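Local coordinates for quinonprotein alcohol dehydrogenase-like protein (Bacteroides thetaiotaomicron VPI-5482, PDB 4R5O) that is of unknown function but binds calcium ions and joins an immunoglobulin-like beta-sandwich to a seven-bladed beta-propeller of the YVTN repeat family, at residues G103-A108 against F112-T117; A144-I147 against K152-L155; P72-L77 against T174-N179; F226-I231 against S326-M331; T389-E392 against E397-I400. All coordinates share one frame; numbering follows the deposited sequence.

From the N terminus, residues 72-77 of the beta-sandwich open interaction 3, which closes at 174-179 in the propeller and so joins the two domains. Interactions 1 and 2, two hairpins of neighbouring sheets, are nested inside that loop. They pack together through Phe105 and Phe112 against Phe153 and Ile146, and Leu175 of 174-179 touches both. Interaction 4 follows in series, closing a loop of 94 residues between strand 228-232 and the segment before strand 332-333. Last comes interaction 5, another hairpin. Its Ile400 packs on Tyr106 and Phe104 of interaction 1, so late and early parts of the propeller meet. No two contacts cross along the chain.

Interaction 1: G103-A108 against F112-T117; sequences GFFYVA and FNFYDT
The antiparallel hairpin that pairs Phe104 with Tyr115 and Tyr106 with Asn113 belongs to a propeller blade which strand 422-424, from the C terminus, completes beside 103-108. Tyr115 N reaches Phe104 O almost straight (2.9 Å, 177°). Tyr106 O is gripped twice, by Asn113 N and Asn113 ND2 (3.0 Å each), the two donors arriving from opposite faces of the carbonyl plane. The same ND2 also bonds Ala108 O at 2.9 Å, with that oxygen in the plane of the amide, while Asp125 N serves OD1. With CG lodged between its backbone N and carbonyl carbon (chi1 63°), Tyr106 swings its ring across the hairpin, and Asn113 CB sits over one face of the Tyr106 ring, 3.6 Å from the centroid. Were Tyr106 a serine, a gap would probably open beside Asn113 CB and Tyr115 CB, and the Asn113 amide would lose the ring beside it. On the other side of the sheet, the edge of Phe114 points at the face of Phe105, centroids 5.5 Å apart, next to Val107 and Phe112. A buried amide whose hydrogens bond the carbonyls of Tyr106 and Ala108 thus fixes the hairpin's turn end.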
# COMPACT_ATOMS: atom_id res chain seq x y z
N GLY A 103 -13.48 3.15 -2.40
CA GLY A 103 -12.88 3.21 -1.07
C GLY A 103 -11.38 3.41 -1.11
O GLY A 103 -10.87 4.15 -1.97
N PHE A 104 -10.64 2.77 -0.19
CA PHE A 104 -9.16 2.90 -0.15
C PHE A 104 -8.48 1.64 0.37
O PHE A 104 -9.08 0.91 1.17
CB PHE A 104 -8.73 4.10 0.73
CG PHE A 104 -9.23 4.03 2.15
CD1 PHE A 104 -8.54 3.31 3.12
CD2 PHE A 104 -10.39 4.70 2.53
CE1 PHE A 104 -9.02 3.23 4.43
CE2 PHE A 104 -10.87 4.63 3.84
CZ PHE A 104 -10.17 3.91 4.79
N PHE A 105 -7.21 1.43 -0.04
CA PHE A 105 -6.39 0.34 0.51
C PHE A 105 -5.75 0.83 1.79
O PHE A 105 -5.62 2.04 1.98
CB PHE A 105 -5.32 -0.17 -0.48
CG PHE A 105 -5.77 -0.66 -1.85
CD1 PHE A 105 -6.32 -1.94 -2.01
CD2 PHE A 105 -5.60 0.12 -2.98
CE1 PHE A 105 -6.71 -2.40 -3.27
CE2 PHE A 105 -5.98 -0.34 -4.25
CZ PHE A 105 -6.53 -1.59 -4.38
N TYR A 106 -5.42 -0.05 2.69
CA TYR A 106 -4.72 0.34 3.90
C TYR A 106 -3.77 -0.79 4.22
O TYR A 106 -4.14 -1.96 4.15
CB TYR A 106 -5.65 0.73 5.09
CG TYR A 106 -6.55 -0.36 5.65
CD1 TYR A 106 -7.81 -0.59 5.12
CD2 TYR A 106 -6.17 -1.09 6.77
CE1 TYR A 106 -8.65 -1.57 5.64
CE2 TYR A 106 -7.00 -2.08 7.31
CZ TYR A 106 -8.24 -2.31 6.74
OH TYR A 106 -9.07 -3.28 7.24
N VAL A 107 -2.51 -0.43 4.45
CA VAL A 107 -1.43 -1.36 4.74
C VAL A 107 -1.43 -1.55 6.26
O VAL A 107 -1.16 -0.62 7.00
CB VAL A 107 -0.08 -0.85 4.17
CG1 VAL A 107 1.06 -1.82 4.47
CG2 VAL A 107 -0.20 -0.60 2.67
N ALA A 108 -1.82 -2.74 6.71
CA ALA A 108 -1.90 -3.17 8.10
C ALA A 108 -1.70 -4.67 8.16
O ALA A 108 -2.11 -5.37 7.24
CB ALA A 108 -3.24 -2.76 8.72
N PHE A 112 -1.94 -5.73 2.01
CA PHE A 112 -2.92 -4.77 1.49
C PHE A 112 -4.33 -5.19 1.87
O PHE A 112 -4.76 -6.29 1.51
CB PHE A 112 -2.83 -4.60 -0.03
CG PHE A 112 -1.56 -3.97 -0.56
CD1 PHE A 112 -1.45 -2.60 -0.70
CD2 PHE A 112 -0.51 -4.76 -1.00
CE1 PHE A 112 -0.29 -2.02 -1.24
CE2 PHE A 112 0.65 -4.18 -1.52
CZ PHE A 112 0.75 -2.82 -1.64
N ASN A 113 -5.04 -4.31 2.59
CA ASN A 113 -6.42 -4.47 3.04
C ASN A 113 -7.30 -3.40 2.37
O ASN A 113 -6.81 -2.29 2.14
CB ASN A 113 -6.50 -4.37 4.56
CG ASN A 113 -5.46 -5.16 5.29
OD1 ASN A 113 -5.60 -6.35 5.52
ND2 ASN A 113 -4.38 -4.50 5.68
N PHE A 114 -8.56 -3.72 2.03
CA PHE A 114 -9.39 -2.71 1.36
C PHE A 114 -10.63 -2.37 2.17
O PHE A 114 -11.34 -3.26 2.62
CB PHE A 114 -9.82 -3.16 -0.04
CG PHE A 114 -10.64 -2.13 -0.80
CD1 PHE A 114 -10.02 -1.05 -1.41
CD2 PHE A 114 -12.01 -2.29 -0.96
CE1 PHE A 114 -10.77 -0.13 -2.16
CE2 PHE A 114 -12.76 -1.35 -1.68
CZ PHE A 114 -12.14 -0.27 -2.26
N TYR A 115 -10.91 -1.06 2.32
CA TYR A 115 -12.10 -0.58 2.99
C TYR A 115 -13.00 0.15 1.97
O TYR A 115 -12.59 1.15 1.38
CB TYR A 115 -11.76 0.34 4.18
CG TYR A 115 -12.99 0.90 4.87
CD1 TYR A 115 -13.75 0.11 5.73
CD2 TYR A 115 -13.38 2.21 4.68
CE1 TYR A 115 -14.88 0.62 6.37
CE2 TYR A 115 -14.50 2.74 5.34
CZ TYR A 115 -15.24 1.94 6.18
OH TYR A 115 -16.31 2.48 6.84
N ASP A 116 -14.22 -0.36 1.81
CA ASP A 116 -15.24 0.19 0.91
C ASP A 116 -16.01 1.31 1.65
O ASP A 116 -16.73 1.03 2.61
CB ASP A 116 -16.16 -0.94 0.45
CG ASP A 116 -17.03 -0.63 -0.75
OD1 ASP A 116 -17.65 0.45 -0.78
OD2 ASP A 116 -17.16 -1.52 -1.64
N THR A 117 -15.86 2.58 1.20
CA THR A 117 -16.54 3.72 1.82
C THR A 117 -18.06 3.73 1.49
O THR A 117 -18.81 4.48 2.12
CB THR A 117 -15.91 5.06 1.39
OG1 THR A 117 -15.87 5.12 -0.03
CG2 THR A 117 -14.51 5.26 1.96

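Interaction 2: A144-I147 against K152-L155; sequences ANII and KFYL
Tyr154 O receives Ile147 N at 2.9 Å, the donor lying in the carbonyl plane, and the same oxygen takes a CA-H contact from Ile146 CA at 3.1 Å. The return bond, Tyr154 N to Ile147 O, is also 2.9 Å long and straighter at 173°, and it makes Ile147 and Tyr154 an antiparallel hydrogen-bonded pair. Ile147 O also lies at the edge of the Tyr154 ring, near its plane. The phenol oxygen of Tyr154 bonds Asn150 in the turn.

The other face carries Ile146 and Leu155, a non-hydrogen-bonded pair. Ile146 divides its branches: CG1 meets Leu155 CD1 at 3.7 Å, whereas CG2, placed anti to the backbone N, leans on Phe153 CB at 3.9 Å. Leu155 has CG anti to its own N (chi1 159°), which lets CD1 touch both Ile146 CG1 and Ala144 CB, the latter 3.9 Å away. Shortening Ile146 to an alanine would probably leave Leu155 CD1 and Phe153 CB without their shared neighbour and open a gap toward Val107 and Phe112, which pack on Ile146 CD1. Leu424 joins this apolar cluster as well. Strands 143-149 and 152-158 begin a four-stranded antiparallel meander whose order across the sheet follows the chain, the up-and-down topology of a beta-propeller blade.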
# COMPACT_ATOMS: atom_id res chain seq x y z
N ALA A 144 7.26 -1.03 5.78
CA ALA A 144 6.66 -1.03 4.46
C ALA A 144 6.61 0.39 3.96
O ALA A 144 5.92 1.23 4.54
CB ALA A 144 5.28 -1.66 4.50
N ASN A 145 7.39 0.68 2.94
CA ASN A 145 7.49 2.01 2.35
C ASN A 145 6.99 1.89 0.92
O ASN A 145 7.60 1.18 0.11
CB ASN A 145 8.96 2.50 2.49
CG ASN A 145 9.54 2.24 3.89
OD1 ASN A 145 9.30 3.01 4.84
ND2 ASN A 145 10.26 1.10 4.09
N ILE A 146 5.82 2.47 0.64
CA ILE A 146 5.15 2.37 -0.67
C ILE A 146 4.94 3.73 -1.31
O ILE A 146 4.48 4.68 -0.66
CB ILE A 146 3.76 1.66 -0.53
CG1 ILE A 146 3.90 0.29 0.17
CG2 ILE A 146 3.03 1.56 -1.88
CD1 ILE A 146 2.68 -0.46 0.45
N ILE A 147 5.20 3.80 -2.62
CA ILE A 147 4.97 4.98 -3.44
C ILE A 147 4.07 4.57 -4.60
O ILE A 147 4.36 3.62 -5.33
CB ILE A 147 6.26 5.68 -3.92
CG1 ILE A 147 6.95 6.35 -2.70
CG2 ILE A 147 5.94 6.74 -5.04
CD1 ILE A 147 8.19 6.77 -2.90
N LYS A 152 1.28 2.10 -10.43
CA LYS A 152 1.84 0.98 -9.68
C LYS A 152 2.11 1.35 -8.22
O LYS A 152 2.34 2.51 -7.89
CB LYS A 152 3.18 0.50 -10.33
CG LYS A 152 3.15 0.18 -11.84
CD LYS A 152 2.28 -1.03 -12.19
CE LYS A 152 1.97 -1.22 -13.66
NZ LYS A 152 1.03 -0.20 -14.19
N PHE A 153 2.10 0.34 -7.36
CA PHE A 153 2.51 0.47 -5.98
C PHE A 153 3.91 -0.07 -5.87
O PHE A 153 4.12 -1.27 -6.09
CB PHE A 153 1.55 -0.21 -4.98
CG PHE A 153 0.12 0.26 -4.92
CD1 PHE A 153 -0.18 1.63 -4.90
CD2 PHE A 153 -0.93 -0.65 -4.70
CE1 PHE A 153 -1.51 2.07 -4.78
CE2 PHE A 153 -2.25 -0.20 -4.56
CZ PHE A 153 -2.53 1.15 -4.61
N TYR A 154 4.88 0.81 -5.65
CA TYR A 154 6.27 0.40 -5.47
C TYR A 154 6.51 0.24 -4.01
O TYR A 154 6.39 1.21 -3.28
CB TYR A 154 7.25 1.40 -6.10
CG TYR A 154 7.05 1.56 -7.59
CD1 TYR A 154 7.58 0.64 -8.49
CD2 TYR A 154 6.38 2.66 -8.09
CE1 TYR A 154 7.41 0.80 -9.86
CE2 TYR A 154 6.22 2.84 -9.46
CZ TYR A 154 6.74 1.90 -10.34
OH TYR A 154 6.59 2.08 -11.69
N LEU A 155 6.76 -0.99 -3.56
CA LEU A 155 6.97 -1.31 -2.15
C LEU A 155 8.44 -1.65 -1.90
O LEU A 155 9.03 -2.47 -2.60
CB LEU A 155 6.04 -2.47 -1.71
CG LEU A 155 6.42 -3.27 -0.44
CD1 LEU A 155 6.26 -2.44 0.83
CD2 LEU A 155 5.58 -4.50 -0.32

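Interaction 3: P72-L77 against T174-N179; sequences PCRADL and TLYYEN
Arg74 lays its guanidinium flat on the ring of Tyr176, the two planes only 11° apart. Arg74 CZ stands 3.6 Å from the centroid of the Tyr176 ring and 9° off the normal, a well-centred cation-pi stack. Arg74 NH1 reaches over the CD2 side of the ring, 3.4 Å from Tyr176 CD2, while Arg74 CD comes down near the phenol end, 3.7 Å from Tyr176 OH. The arginine therefore crosses the ring with its aliphatic tail near the hydroxyl and its charged head toward CG. Its chain leaves the backbone with CG between N and the carbonyl carbon (chi1 65°) and then runs extended to NE, which carries the flat head across to the other segment.

The second shell fixes both partners. Arg74 NE bonds the backbone oxygen of Leu130, and NH2 donates to a water at 2.9 Å that lies in the guanidinium plane and in turn donates to Tyr177 O at 2.8 Å. On the opposite face of the Tyr176 ring sits Thr174 CB, so the phenol is sandwiched between threonine and arginine. Asn131 holds the backbone around Tyr176 through Leu175 O and Tyr177 N.

The stack spans the junction of the domains at the surface: strand 74-83 belongs to the immunoglobulin-like sandwich, strand 177-181 is an outermost strand of a propeller sheet, and helix 126-129 touches both segments.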
# COMPACT_ATOMS: atom_id res chain seq x y z
N PRO A 72 -12.28 -9.74 -2.16
CA PRO A 72 -11.77 -9.63 -3.54
C PRO A 72 -10.79 -10.75 -3.82
O PRO A 72 -9.88 -10.95 -3.01
CB PRO A 72 -11.10 -8.24 -3.57
CG PRO A 72 -11.75 -7.50 -2.48
CD PRO A 72 -11.99 -8.51 -1.41
N CYS A 73 -11.01 -11.54 -4.89
CA CYS A 73 -10.16 -12.69 -5.20
C CYS A 73 -10.16 -12.99 -6.68
O CYS A 73 -10.96 -12.47 -7.43
CB CYS A 73 -10.61 -13.92 -4.41
SG CYS A 73 -12.27 -14.55 -4.87
N ARG A 74 -9.24 -13.86 -7.08
CA ARG A 74 -9.03 -14.47 -8.38
C ARG A 74 -8.36 -15.79 -8.08
O ARG A 74 -7.50 -15.84 -7.21
CB ARG A 74 -8.25 -13.58 -9.39
CG ARG A 74 -6.85 -13.28 -9.02
CD ARG A 74 -6.02 -12.81 -10.17
NE ARG A 74 -4.65 -12.58 -9.69
CZ ARG A 74 -3.61 -12.25 -10.44
NH1 ARG A 74 -3.75 -12.14 -11.76
NH2 ARG A 74 -2.42 -12.05 -9.89
N ALA A 75 -8.85 -16.88 -8.69
CA ALA A 75 -8.34 -18.22 -8.43
C ALA A 75 -8.55 -19.16 -9.61
O ALA A 75 -9.48 -18.97 -10.39
CB ALA A 75 -9.02 -18.81 -7.20
N ASP A 76 -7.66 -20.14 -9.75
CA ASP A 76 -7.73 -21.24 -10.71
C ASP A 76 -8.39 -22.39 -10.00
O ASP A 76 -8.12 -22.61 -8.81
CB ASP A 76 -6.33 -21.60 -11.26
CG ASP A 76 -5.75 -20.62 -12.26
OD1 ASP A 76 -6.40 -20.36 -13.30
OD2 ASP A 76 -4.57 -20.22 -12.08
N LEU A 77 -9.29 -23.09 -10.67
CA LEU A 77 -9.98 -24.19 -10.02
C LEU A 77 -9.93 -25.45 -10.88
O LEU A 77 -10.27 -25.42 -12.07
CB LEU A 77 -11.44 -23.81 -9.73
CG LEU A 77 -12.37 -24.85 -9.12
CD1 LEU A 77 -11.96 -25.23 -7.70
CD2 LEU A 77 -13.73 -24.32 -9.09
N THR A 174 -5.56 -3.24 -9.74
CA THR A 174 -5.97 -4.62 -9.51
C THR A 174 -5.37 -5.25 -8.27
O THR A 174 -5.97 -6.21 -7.76
CB THR A 174 -5.57 -5.48 -10.69
OG1 THR A 174 -4.16 -5.35 -10.89
CG2 THR A 174 -6.32 -5.11 -11.96
N LEU A 175 -4.19 -4.79 -7.81
CA LEU A 175 -3.45 -5.31 -6.64
C LEU A 175 -2.71 -6.61 -7.05
O LEU A 175 -2.22 -7.36 -6.21
CB LEU A 175 -4.38 -5.55 -5.42
CG LEU A 175 -3.81 -5.31 -4.05
CD1 LEU A 175 -3.30 -3.83 -3.90
CD2 LEU A 175 -4.82 -5.60 -3.02
N TYR A 176 -2.58 -6.83 -8.36
CA TYR A 176 -1.87 -7.96 -8.93
C TYR A 176 -0.38 -7.73 -8.82
O TYR A 176 0.11 -6.64 -9.14
CB TYR A 176 -2.26 -8.20 -10.42
CG TYR A 176 -3.69 -8.62 -10.73
CD1 TYR A 176 -4.62 -8.83 -9.72
CD2 TYR A 176 -4.11 -8.82 -12.05
CE1 TYR A 176 -5.94 -9.20 -10.00
CE2 TYR A 176 -5.41 -9.22 -12.34
CZ TYR A 176 -6.32 -9.42 -11.32
OH TYR A 176 -7.61 -9.83 -11.59
N TYR A 177 0.34 -8.76 -8.36
CA TYR A 177 1.77 -8.78 -8.27
C TYR A 177 2.36 -8.71 -9.68
O TYR A 177 1.87 -9.41 -10.57
CB TYR A 177 2.21 -10.06 -7.52
CG TYR A 177 3.69 -10.37 -7.60
CD1 TYR A 177 4.60 -9.82 -6.70
CD2 TYR A 177 4.18 -11.23 -8.58
CE1 TYR A 177 5.96 -10.12 -6.78
CE2 TYR A 177 5.54 -11.52 -8.68
CZ TYR A 177 6.43 -10.98 -7.77
OH TYR A 177 7.76 -11.30 -7.89
N GLU A 178 3.36 -7.87 -9.91
CA GLU A 178 3.98 -7.82 -11.22
C GLU A 178 5.38 -8.37 -11.16
O GLU A 178 5.71 -9.28 -11.94
CB GLU A 178 3.99 -6.42 -11.80
CG GLU A 178 2.59 -5.98 -12.20
CD GLU A 178 2.53 -4.68 -12.97
OE1 GLU A 178 3.60 -4.06 -13.18
OE2 GLU A 178 1.42 -4.31 -13.39
N ASN A 179 6.19 -7.87 -10.23
CA ASN A 179 7.58 -8.29 -10.10
C ASN A 179 8.13 -7.92 -8.72
O ASN A 179 7.50 -7.16 -7.98
CB ASN A 179 8.40 -7.59 -11.21
CG ASN A 179 9.73 -8.19 -11.55
OD1 ASN A 179 10.10 -9.26 -11.06
ND2 ASN A 179 10.46 -7.51 -12.43
O HOH W 1 0.32 -11.67 -10.86

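Interaction 4: F226-I231 against S326-M331; sequences FYNSII and SPTIGM
The backbones of Tyr227 and Thr328 keep apart, CA to CA 7.7 Å, with the start of strand 228-232 facing a loop that has no regular structure. Tyr227 and Asn228 form a classic beta bulge opposite Asn239, and Ile329 is the centre of an inverse gamma turn just beyond Thr328.

Two side chains bridge the distance, coming from opposite directions. Asn228 ND2 donates to Thr328 OG1 at 2.9 Å with an N-H...O angle of 163°, and the hydroxyl lies in the plane of the amide. Asn228 directs CG away from its carbonyl carbon (chi1 -58°), sending the amide out toward the loop. Thr328 places OG1 beside its own backbone N and CG2 anti to that N. The methyl then borders the amide too, Thr328 CG2 lying 3.5 Å from Asn228 ND2 and 3.6 Å from Asn228 OD1.

Asn239 OD1 takes a further hydrogen bond from Asn228 ND2, so the amide nitrogen links its own hairpin to the distant loop. Lys277 also touches Thr328, and a polyether, probably from the crystallisation liquor, lies close to the threonine side chain.

Across 94 intervening residues, which include the whole sheet 281-314, the tie rests on one well-directed amide-to-hydroxyl bond at a partly exposed site, with little apolar burial behind it.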
# COMPACT_ATOMS: atom_id res chain seq x y z
N PHE A 226 16.79 8.44 2.95
CA PHE A 226 15.82 9.50 2.69
C PHE A 226 14.53 9.02 3.30
O PHE A 226 13.78 8.28 2.65
CB PHE A 226 15.67 9.89 1.19
CG PHE A 226 16.86 10.25 0.32
CD1 PHE A 226 18.12 10.48 0.88
CD2 PHE A 226 16.71 10.38 -1.06
CE1 PHE A 226 19.22 10.77 0.07
CE2 PHE A 226 17.81 10.73 -1.87
CZ PHE A 226 19.06 10.89 -1.30
N TYR A 227 14.27 9.37 4.57
CA TYR A 227 13.04 8.96 5.28
C TYR A 227 11.86 9.48 4.53
O TYR A 227 10.86 8.80 4.43
CB TYR A 227 13.04 9.43 6.74
CG TYR A 227 14.18 8.81 7.53
CD1 TYR A 227 14.17 7.45 7.85
CD2 TYR A 227 15.29 9.56 7.88
CE1 TYR A 227 15.23 6.86 8.53
CE2 TYR A 227 16.36 8.98 8.57
CZ TYR A 227 16.31 7.64 8.90
OH TYR A 227 17.35 7.04 9.57
N ASN A 228 12.02 10.66 3.91
CA ASN A 228 11.05 11.33 3.05
C ASN A 228 11.77 12.07 1.98
O ASN A 228 12.86 12.60 2.23
CB ASN A 228 10.14 12.29 3.83
CG ASN A 228 9.38 11.63 4.92
OD1 ASN A 228 8.36 10.99 4.70
ND2 ASN A 228 9.95 11.68 6.11
N SER A 229 11.19 12.09 0.79
CA SER A 229 11.75 12.75 -0.39
C SER A 229 10.63 13.14 -1.35
O SER A 229 9.48 12.77 -1.13
CB SER A 229 12.78 11.85 -1.09
OG SER A 229 12.23 10.59 -1.42
N ILE A 230 10.96 13.95 -2.37
CA ILE A 230 10.04 14.43 -3.40
C ILE A 230 10.85 14.88 -4.60
O ILE A 230 12.02 15.25 -4.44
CB ILE A 230 9.12 15.58 -2.86
CG1 ILE A 230 7.83 15.73 -3.72
CG2 ILE A 230 9.88 16.91 -2.66
CD1 ILE A 230 6.74 16.63 -3.21
N ILE A 231 10.24 14.83 -5.80
CA ILE A 231 10.86 15.35 -7.01
C ILE A 231 10.31 16.76 -7.18
O ILE A 231 9.09 16.95 -7.12
CB ILE A 231 10.68 14.47 -8.27
CG1 ILE A 231 11.03 12.99 -8.03
CG2 ILE A 231 11.41 15.05 -9.48
CD1 ILE A 231 12.39 12.67 -7.53
N SER A 326 9.97 4.22 13.48
CA SER A 326 8.67 4.86 13.64
C SER A 326 8.34 5.65 12.38
O SER A 326 9.23 6.30 11.82
CB SER A 326 8.64 5.72 14.89
OG SER A 326 9.77 6.59 14.95
N PRO A 327 7.11 5.52 11.81
CA PRO A 327 6.83 6.19 10.54
C PRO A 327 6.74 7.71 10.69
O PRO A 327 6.82 8.25 11.79
CB PRO A 327 5.47 5.60 10.10
CG PRO A 327 4.90 4.96 11.27
CD PRO A 327 5.96 4.72 12.29
N THR A 328 6.69 8.39 9.53
CA THR A 328 6.59 9.84 9.44
C THR A 328 5.14 10.20 9.67
O THR A 328 4.25 9.63 9.03
CB THR A 328 7.14 10.32 8.09
OG1 THR A 328 8.49 9.92 7.96
CG2 THR A 328 7.00 11.81 7.90
N ILE A 329 4.88 11.11 10.63
CA ILE A 329 3.50 11.51 10.85
C ILE A 329 3.33 12.68 9.87
O ILE A 329 3.31 13.84 10.27
CB ILE A 329 3.12 11.79 12.33
CG1 ILE A 329 3.65 10.68 13.30
CG2 ILE A 329 1.62 11.98 12.45
N GLY A 330 3.30 12.31 8.59
CA GLY A 330 3.26 13.19 7.44
C GLY A 330 2.03 14.04 7.24
O GLY A 330 0.92 13.66 7.62
N MSE A 331 2.26 15.21 6.63
CA MSE A 331 1.26 16.22 6.22
C MSE A 331 0.57 15.77 5.00
O MSE A 331 1.03 14.84 4.37
CB MSE A 331 1.92 17.61 5.94
CG MSE A 331 2.78 18.16 7.08
SE MSE A 331 3.58 19.81 6.55
CE MSE A 331 4.70 19.21 5.06

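Interaction 5: T389-E392 against E397-I400; sequences TYTE and ESKI
Thr391 and Ser398 face each other in the antiparallel hairpin of strands 386-392 and 397-403, the middle pair of a four-stranded propeller sheet. Backbone bonds run from Tyr390 N to Lys399 O and from Lys399 N to Tyr390 O, both 3.0 Å. On the face of Thr391 and Ser398, Thr389 lies alongside Ile400, both heading the same way, with Thr389 OG1 4.0 Å from Ile400 CG1.

On the reverse face, Lys399 holds CG between its N and carbonyl carbon (chi1 61°), then stretches out straight. This lays Lys399 CE obliquely against the tyrosine, 4.0 Å from Tyr390 CB, while the phenol oxygen bonds Tyr403. The lysine side chain also lies about 4 Å, nearest atoms, from that of Thr412, a residue of a calcium site. Glu392 and Glu397 bring their extended chains together with carboxylate planes 70° apart, a close pair of like charges with Glu392 OE1 3.0 Å from Glu397 OE2. Lys399 NZ stands 5.0 Å from Glu392 OE2, too far for direct contact, and may partly offset the charge.

Thr391 and Ser398 turn their hydroxyls alike, each anti to its own carbonyl carbon, and Thr391 OG1 further bonds Thr374. The hydroxyls meet in a hydrogen bond between Thr391 OG1 and Ser398 OG, 2.8 Å long.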
# COMPACT_ATOMS: atom_id res chain seq x y z
N THR A 389 -5.11 8.16 11.23
CA THR A 389 -4.81 6.92 11.95
C THR A 389 -4.52 7.25 13.41
O THR A 389 -3.58 7.97 13.71
CB THR A 389 -3.66 6.17 11.29
OG1 THR A 389 -3.97 5.94 9.91
CG2 THR A 389 -3.31 4.88 11.98
N TYR A 390 -5.38 6.73 14.31
CA TYR A 390 -5.27 6.90 15.76
C TYR A 390 -4.87 5.61 16.45
O TYR A 390 -5.22 4.52 15.97
CB TYR A 390 -6.61 7.37 16.35
CG TYR A 390 -7.08 8.73 15.91
CD1 TYR A 390 -6.59 9.88 16.50
CD2 TYR A 390 -8.11 8.86 14.99
CE1 TYR A 390 -7.07 11.14 16.15
CE2 TYR A 390 -8.59 10.11 14.62
CZ TYR A 390 -8.07 11.26 15.20
OH TYR A 390 -8.54 12.50 14.85
N THR A 391 -4.19 5.72 17.62
CA THR A 391 -3.84 4.59 18.48
C THR A 391 -4.07 5.00 19.92
O THR A 391 -3.57 6.04 20.36
CB THR A 391 -2.41 4.08 18.25
OG1 THR A 391 -2.24 3.70 16.89
CG2 THR A 391 -2.05 2.90 19.15
N GLU A 392 -4.87 4.18 20.65
CA GLU A 392 -5.10 4.34 22.08
C GLU A 392 -3.86 3.78 22.76
O GLU A 392 -3.59 2.58 22.65
CB GLU A 392 -6.41 3.70 22.57
CG GLU A 392 -7.68 4.41 22.12
CD GLU A 392 -8.99 3.95 22.74
OE1 GLU A 392 -8.98 3.55 23.93
OE2 GLU A 392 -10.04 4.11 22.08
N GLU A 397 -4.92 -0.19 20.52
CA GLU A 397 -6.04 -0.39 19.62
C GLU A 397 -6.03 0.80 18.65
O GLU A 397 -6.01 1.96 19.07
CB GLU A 397 -7.37 -0.60 20.36
CG GLU A 397 -7.61 0.32 21.55
CD GLU A 397 -8.71 -0.10 22.50
OE1 GLU A 397 -9.28 -1.20 22.32
OE2 GLU A 397 -8.93 0.63 23.49
N SER A 398 -5.92 0.47 17.36
CA SER A 398 -5.82 1.46 16.31
C SER A 398 -7.07 1.48 15.44
O SER A 398 -7.75 0.46 15.25
CB SER A 398 -4.60 1.19 15.45
OG SER A 398 -3.43 1.28 16.25
N LYS A 399 -7.34 2.66 14.90
CA LYS A 399 -8.47 2.90 14.03
C LYS A 399 -8.11 3.91 12.94
O LYS A 399 -7.18 4.70 13.12
CB LYS A 399 -9.69 3.40 14.84
CG LYS A 399 -9.46 4.71 15.58
CD LYS A 399 -10.66 5.11 16.40
CE LYS A 399 -10.37 6.29 17.28
NZ LYS A 399 -11.57 6.66 18.07
N ILE A 400 -8.85 3.86 11.83
CA ILE A 400 -8.74 4.84 10.75
C ILE A 400 -10.04 5.63 10.79
O ILE A 400 -11.12 5.07 10.60
CB ILE A 400 -8.43 4.24 9.35
CG1 ILE A 400 -7.10 3.47 9.35
CG2 ILE A 400 -8.42 5.35 8.30
CD1 ILE A 400 -6.86 2.67 8.09